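Suppressor protein MPT5 (Saccharomyces cerevisiae, PDB 5BZ1) binds mRNAs through a Pumilio-repeat domain that recognises a short element in their 3'-UTRs, and so regulates gene expression after transcription. Local coordinates at residues 79-90 / 117-127. Numbering follows the deposited sequence.
Sequences TLLIQTIYPNVF and LIIKGFSQEFT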
loop_
_atom_site.group_PDB
_atom_site.type_symbol
_atom_site.label_atom_id
_atom_site.label_comp_id
_atom_site.label_asym_id
_atom_site.label_seq_id
_atom_site.Cartn_x
_atom_site.Cartn_y
_atom_site.Cartn_z
ATOM N N THR A 79 -1.302 30.784 3.340
ATOM C CA THR A 79 -0.054 30.615 4.078
ATOM C C THR A 79 -0.240 30.970 5.558
ATOM O O THR A 79 0.255 30.266 6.443
ATOM C CB THR A 79 1.081 31.453 3.459
ATOM O OG1 THR A 79 1.326 31.005 2.120
ATOM C CG2 THR A 79 2.358 31.313 4.268
ATOM N N LEU A 80 -0.965 32.054 5.823
ATOM C CA LEU A 80 -1.238 32.460 7.198
ATOM C C LEU A 80 -2.113 31.432 7.917
ATOM O O LEU A 80 -1.873 31.122 9.085
ATOM C CB LEU A 80 -1.877 33.851 7.240
ATOM C CG LEU A 80 -2.234 34.391 8.625
ATOM C CD1 LEU A 80 -1.035 34.305 9.555
ATOM C CD2 LEU A 80 -2.744 35.827 8.543
ATOM N N LEU A 81 -3.120 30.907 7.216
ATOM C CA LEU A 81 -3.971 29.845 7.756
ATOM C C LEU A 81 -3.142 28.627 8.165
ATOM O O LEU A 81 -3.312 28.081 9.258
ATOM C CB LEU A 81 -5.038 29.435 6.732
ATOM C CG LEU A 81 -5.737 28.083 6.939
ATOM C CD1 LEU A 81 -6.537 28.063 8.226
ATOM C CD2 LEU A 81 -6.635 27.731 5.764
ATOM N N ILE A 82 -2.247 28.205 7.278
ATOM C CA ILE A 82 -1.411 27.040 7.533
ATOM C C ILE A 82 -0.393 27.329 8.640
ATOM O O ILE A 82 -0.113 26.466 9.472
ATOM C CB ILE A 82 -0.713 26.562 6.242
ATOM C CG1 ILE A 82 -1.751 26.015 5.259
ATOM C CG2 ILE A 82 0.331 25.497 6.542
ATOM C CD1 ILE A 82 -1.180 25.602 3.910
ATOM N N GLN A 83 0.144 28.548 8.653
ATOM C CA GLN A 83 1.047 28.980 9.717
ATOM C C GLN A 83 0.383 28.880 11.087
ATOM O O GLN A 83 1.041 28.591 12.085
ATOM C CB GLN A 83 1.520 30.419 9.477
ATOM C CG GLN A 83 2.869 30.536 8.773
ATOM C CD GLN A 83 3.116 31.925 8.203
ATOM O OE1 GLN A 83 2.227 32.780 8.209
ATOM N NE2 GLN A 83 4.325 32.155 7.705
ATOM N N THR A 84 -0.924 29.118 11.125
ATOM C CA THR A 84 -1.670 29.120 12.377
ATOM C C THR A 84 -1.879 27.707 12.932
ATOM O O THR A 84 -1.807 27.492 14.142
ATOM C CB THR A 84 -3.039 29.814 12.213
ATOM O OG1 THR A 84 -2.854 31.115 11.642
ATOM C CG2 THR A 84 -3.743 29.951 13.555
ATOM N N ILE A 85 -2.122 26.743 12.047
ATOM C CA ILE A 85 -2.580 25.426 12.484
ATOM C C ILE A 85 -1.616 24.254 12.279
ATOM O O ILE A 85 -1.924 23.138 12.692
ATOM C CB ILE A 85 -3.964 25.073 11.868
ATOM C CG1 ILE A 85 -3.922 25.131 10.340
ATOM C CG2 ILE A 85 -5.043 26.008 12.396
ATOM C CD1 ILE A 85 -3.530 23.832 9.673
ATOM N N TYR A 86 -0.471 24.487 11.640
ATOM C CA TYR A 86 0.466 23.385 11.386
ATOM C C TYR A 86 0.936 22.607 12.631
ATOM O O TYR A 86 1.136 21.395 12.543
ATOM C CB TYR A 86 1.649 23.804 10.489
ATOM C CG TYR A 86 2.777 24.554 11.172
ATOM C CD1 TYR A 86 3.784 23.877 11.856
ATOM C CD2 TYR A 86 2.855 25.936 11.098
ATOM C CE1 TYR A 86 4.818 24.564 12.470
ATOM C CE2 TYR A 86 3.882 26.628 11.704
ATOM C CZ TYR A 86 4.858 25.941 12.387
ATOM O OH TYR A 86 5.877 26.642 12.985
ATOM N N PRO A 87 1.098 23.280 13.792
ATOM C CA PRO A 87 1.468 22.450 14.948
ATOM C C PRO A 87 0.371 21.458 15.368
ATOM O O PRO A 87 0.666 20.534 16.127
ATOM C CB PRO A 87 1.682 23.480 16.064
ATOM C CG PRO A 87 2.011 24.763 15.353
ATOM C CD PRO A 87 1.178 24.723 14.105
ATOM N N ASN A 88 -0.855 21.641 14.881
ATOM C CA ASN A 88 -1.991 20.847 15.347
ATOM C C ASN A 88 -2.455 19.754 14.388
ATOM O O ASN A 88 -3.560 19.233 14.540
ATOM C CB ASN A 88 -3.180 21.755 15.667
ATOM C CG ASN A 88 -2.791 22.945 16.514
ATOM O OD1 ASN A 88 -2.409 22.799 17.676
ATOM N ND2 ASN A 88 -2.893 24.137 15.937
ATOM N N VAL A 89 -1.617 19.404 13.416
ATOM C CA VAL A 89 -2.014 18.455 12.374
ATOM C C VAL A 89 -2.423 17.072 12.893
ATOM O O VAL A 89 -3.277 16.422 12.294
ATOM C CB VAL A 89 -0.940 18.308 11.265
ATOM C CG1 VAL A 89 -0.848 19.584 10.438
ATOM C CG2 VAL A 89 0.417 17.962 11.866
ATOM N N PHE A 90 -1.826 16.623 13.996
ATOM C CA PHE A 90 -2.221 15.340 14.577
ATOM C C PHE A 90 -3.653 15.388 15.087
ATOM O O PHE A 90 -4.462 14.511 14.780
ATOM C CB PHE A 90 -1.291 14.911 15.719
ATOM C CG PHE A 90 -1.729 13.636 16.400
ATOM C CD1 PHE A 90 -1.503 12.404 15.800
ATOM C CD2 PHE A 90 -2.376 13.669 17.632
ATOM C CE1 PHE A 90 -1.909 11.223 16.415
ATOM C CE2 PHE A 90 -2.787 12.494 18.255
ATOM C CZ PHE A 90 -2.552 11.268 17.644
ATOM N N LEU A 117 5.583 23.945 5.627
ATOM C CA LEU A 117 4.933 24.220 6.908
ATOM C C LEU A 117 4.131 23.010 7.388
ATOM O O LEU A 117 4.236 22.600 8.544
ATOM C CB LEU A 117 4.022 25.444 6.807
ATOM C CG LEU A 117 4.722 26.801 6.840
ATOM C CD1 LEU A 117 3.734 27.919 6.550
ATOM C CD2 LEU A 117 5.394 27.024 8.186
ATOM N N ILE A 118 3.336 22.440 6.488
ATOM C CA ILE A 118 2.567 21.232 6.778
ATOM C C ILE A 118 3.491 20.080 7.189
ATOM O O ILE A 118 3.255 19.408 8.194
ATOM C CB ILE A 118 1.721 20.813 5.558
ATOM C CG1 ILE A 118 0.565 21.795 5.347
ATOM C CG2 ILE A 118 1.183 19.402 5.724
ATOM C CD1 ILE A 118 -0.137 21.642 4.006
ATOM N N ILE A 119 4.543 19.864 6.403
ATOM C CA ILE A 119 5.531 18.825 6.688
ATOM C C ILE A 119 6.222 19.065 8.038
ATOM O O ILE A 119 6.534 18.122 8.768
ATOM C CB ILE A 119 6.565 18.728 5.543
ATOM C CG1 ILE A 119 5.892 18.204 4.275
ATOM C CG2 ILE A 119 7.733 17.826 5.920
ATOM C CD1 ILE A 119 5.158 16.881 4.488
ATOM N N LYS A 120 6.442 20.332 8.374
ATOM C CA LYS A 120 7.034 20.682 9.661
ATOM C C LYS A 120 6.114 20.266 10.814
ATOM O O LYS A 120 6.580 19.812 11.864
ATOM C CB LYS A 120 7.324 22.182 9.730
ATOM C CG LYS A 120 7.986 22.636 11.026
ATOM C CD LYS A 120 8.229 24.139 11.009
ATOM C CE LYS A 120 8.748 24.636 12.345
ATOM N NZ LYS A 120 8.981 26.104 12.327
ATOM N N GLY A 121 4.808 20.400 10.606
ATOM C CA GLY A 121 3.842 20.027 11.625
ATOM C C GLY A 121 3.833 18.534 11.893
ATOM O O GLY A 121 3.559 18.095 13.014
ATOM N N PHE A 122 4.133 17.752 10.859
ATOM C CA PHE A 122 4.171 16.301 10.980
ATOM C C PHE A 122 5.535 15.799 11.461
ATOM O O PHE A 122 5.718 14.598 11.687
ATOM C CB PHE A 122 3.823 15.637 9.644
ATOM C CG PHE A 122 2.351 15.631 9.327
ATOM C CD1 PHE A 122 1.472 14.841 10.060
ATOM C CD2 PHE A 122 1.845 16.397 8.283
ATOM C CE1 PHE A 122 0.112 14.828 9.768
ATOM C CE2 PHE A 122 0.487 16.392 7.987
ATOM C CZ PHE A 122 -0.378 15.605 8.730
ATOM N N SER A 123 6.494 16.712 11.602
ATOM C CA SER A 123 7.824 16.343 12.082
ATOM C C SER A 123 7.797 16.111 13.590
ATOM O O SER A 123 6.833 16.478 14.268
ATOM C CB SER A 123 8.853 17.423 11.747
ATOM O OG SER A 123 8.687 18.561 12.578
ATOM N N GLN A 124 8.866 15.516 14.110
ATOM C CA GLN A 124 8.943 15.177 15.528
ATOM C C GLN A 124 8.928 16.387 16.456
ATOM O O GLN A 124 8.729 16.244 17.661
ATOM C CB GLN A 124 10.162 14.296 15.807
ATOM C CG GLN A 124 10.015 12.873 15.292
ATOM C CD GLN A 124 11.180 11.988 15.687
ATOM O OE1 GLN A 124 11.472 11.819 16.869
ATOM N NE2 GLN A 124 11.853 11.424 14.693
ATOM N N GLU A 125 9.132 17.575 15.901
ATOM C CA GLU A 125 9.056 18.796 16.693
ATOM C C GLU A 125 7.635 18.999 17.236
ATOM O O GLU A 125 7.450 19.569 18.312
ATOM C CB GLU A 125 9.486 20.002 15.852
ATOM C CG GLU A 125 9.552 21.317 16.620
ATOM C CD GLU A 125 9.952 22.490 15.744
ATOM O OE1 GLU A 125 10.249 22.271 14.550
ATOM O OE2 GLU A 125 9.969 23.632 16.250
ATOM N N PHE A 126 6.642 18.507 16.497
ATOM C CA PHE A 126 5.240 18.697 16.866
ATOM C C PHE A 126 4.434 17.396 16.925
ATOM O O PHE A 126 3.398 17.332 17.590
ATOM C CB PHE A 126 4.564 19.670 15.893
ATOM C CG PHE A 126 5.172 21.044 15.885
ATOM C CD1 PHE A 126 4.859 21.959 16.880
ATOM C CD2 PHE A 126 6.050 21.427 14.877
ATOM C CE1 PHE A 126 5.413 23.233 16.877
ATOM C CE2 PHE A 126 6.609 22.695 14.867
ATOM C CZ PHE A 126 6.289 23.601 15.868
ATOM N N THR A 127 4.907 16.368 16.226
ATOM C CA THR A 127 4.192 15.098 16.143
ATOM C C THR A 127 5.149 13.922 16.339
ATOM O O THR A 127 6.101 13.756 15.573
ATOM C CB THR A 127 3.477 14.966 14.782
ATOM O OG1 THR A 127 2.581 16.069 14.604
ATOM C CG2 THR A 127 2.694 13.662 14.695
HETATM O O HOH W 1 0.379 17.729 15.571
#
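Ile82 sets its CG2 methyl against Leu117 CB at 3.7 Å and also reaches Ile118 CG1. With CG2 anti to the backbone N, that methyl faces the second helix, and Ile105 of helix 98-107 touches the same side chain. Next in sequence, on the exposed side, Gln83 lays its CG on Leu117 CD1. Tyr86 has the largest share of the contact. Its CG lies between the backbone N and the carbonyl carbon (chi1 80°), which puts the ring beside Leu117 O, and Tyr86 CE2 meets Leu117 CD2 at 3.8 Å. The extended Lys120 chain runs past CE1, and Lys120 NZ donates a hydrogen bond of 3.2 Å to Tyr86 OH. The same CE1 edge points to the face of Phe126 in an offset edge-to-face pair, planes at 89°. A leucine at Tyr86 would probably leave Lys120 NZ without this acceptor and the Phe126 face without its aromatic edge. The helical segments 79-85 and 117-121 run nearly parallel (9°), their axes 9.6 Å apart at closest approach, as neighbouring helices do in the all-helical superhelical scaffold of stacked Pumilio repeats. The nearest atom of the contact is about 12 Å from the bound RNA, so it packs the scaffold without touching the RNA. The backbones come close at Gly121, whose CA makes a CH...O contact of 3.2 Å with Tyr86 O. Glycine, with no side chain, lets them come this near. Pro87 CB rests on Phe126 CD1. Val89 CG2 sits over the centre of the Phe122 ring, 3.7 Å from its centroid, in a CH-pi contact; Phe159 stacks with the same ring. At Phe90 a water accepts from the backbone N and donates to Pro87 O and to Thr127 OG1. Thr127 OG1 in turn donates to Gly121 O at 2.8 Å, in the carbonyl plane.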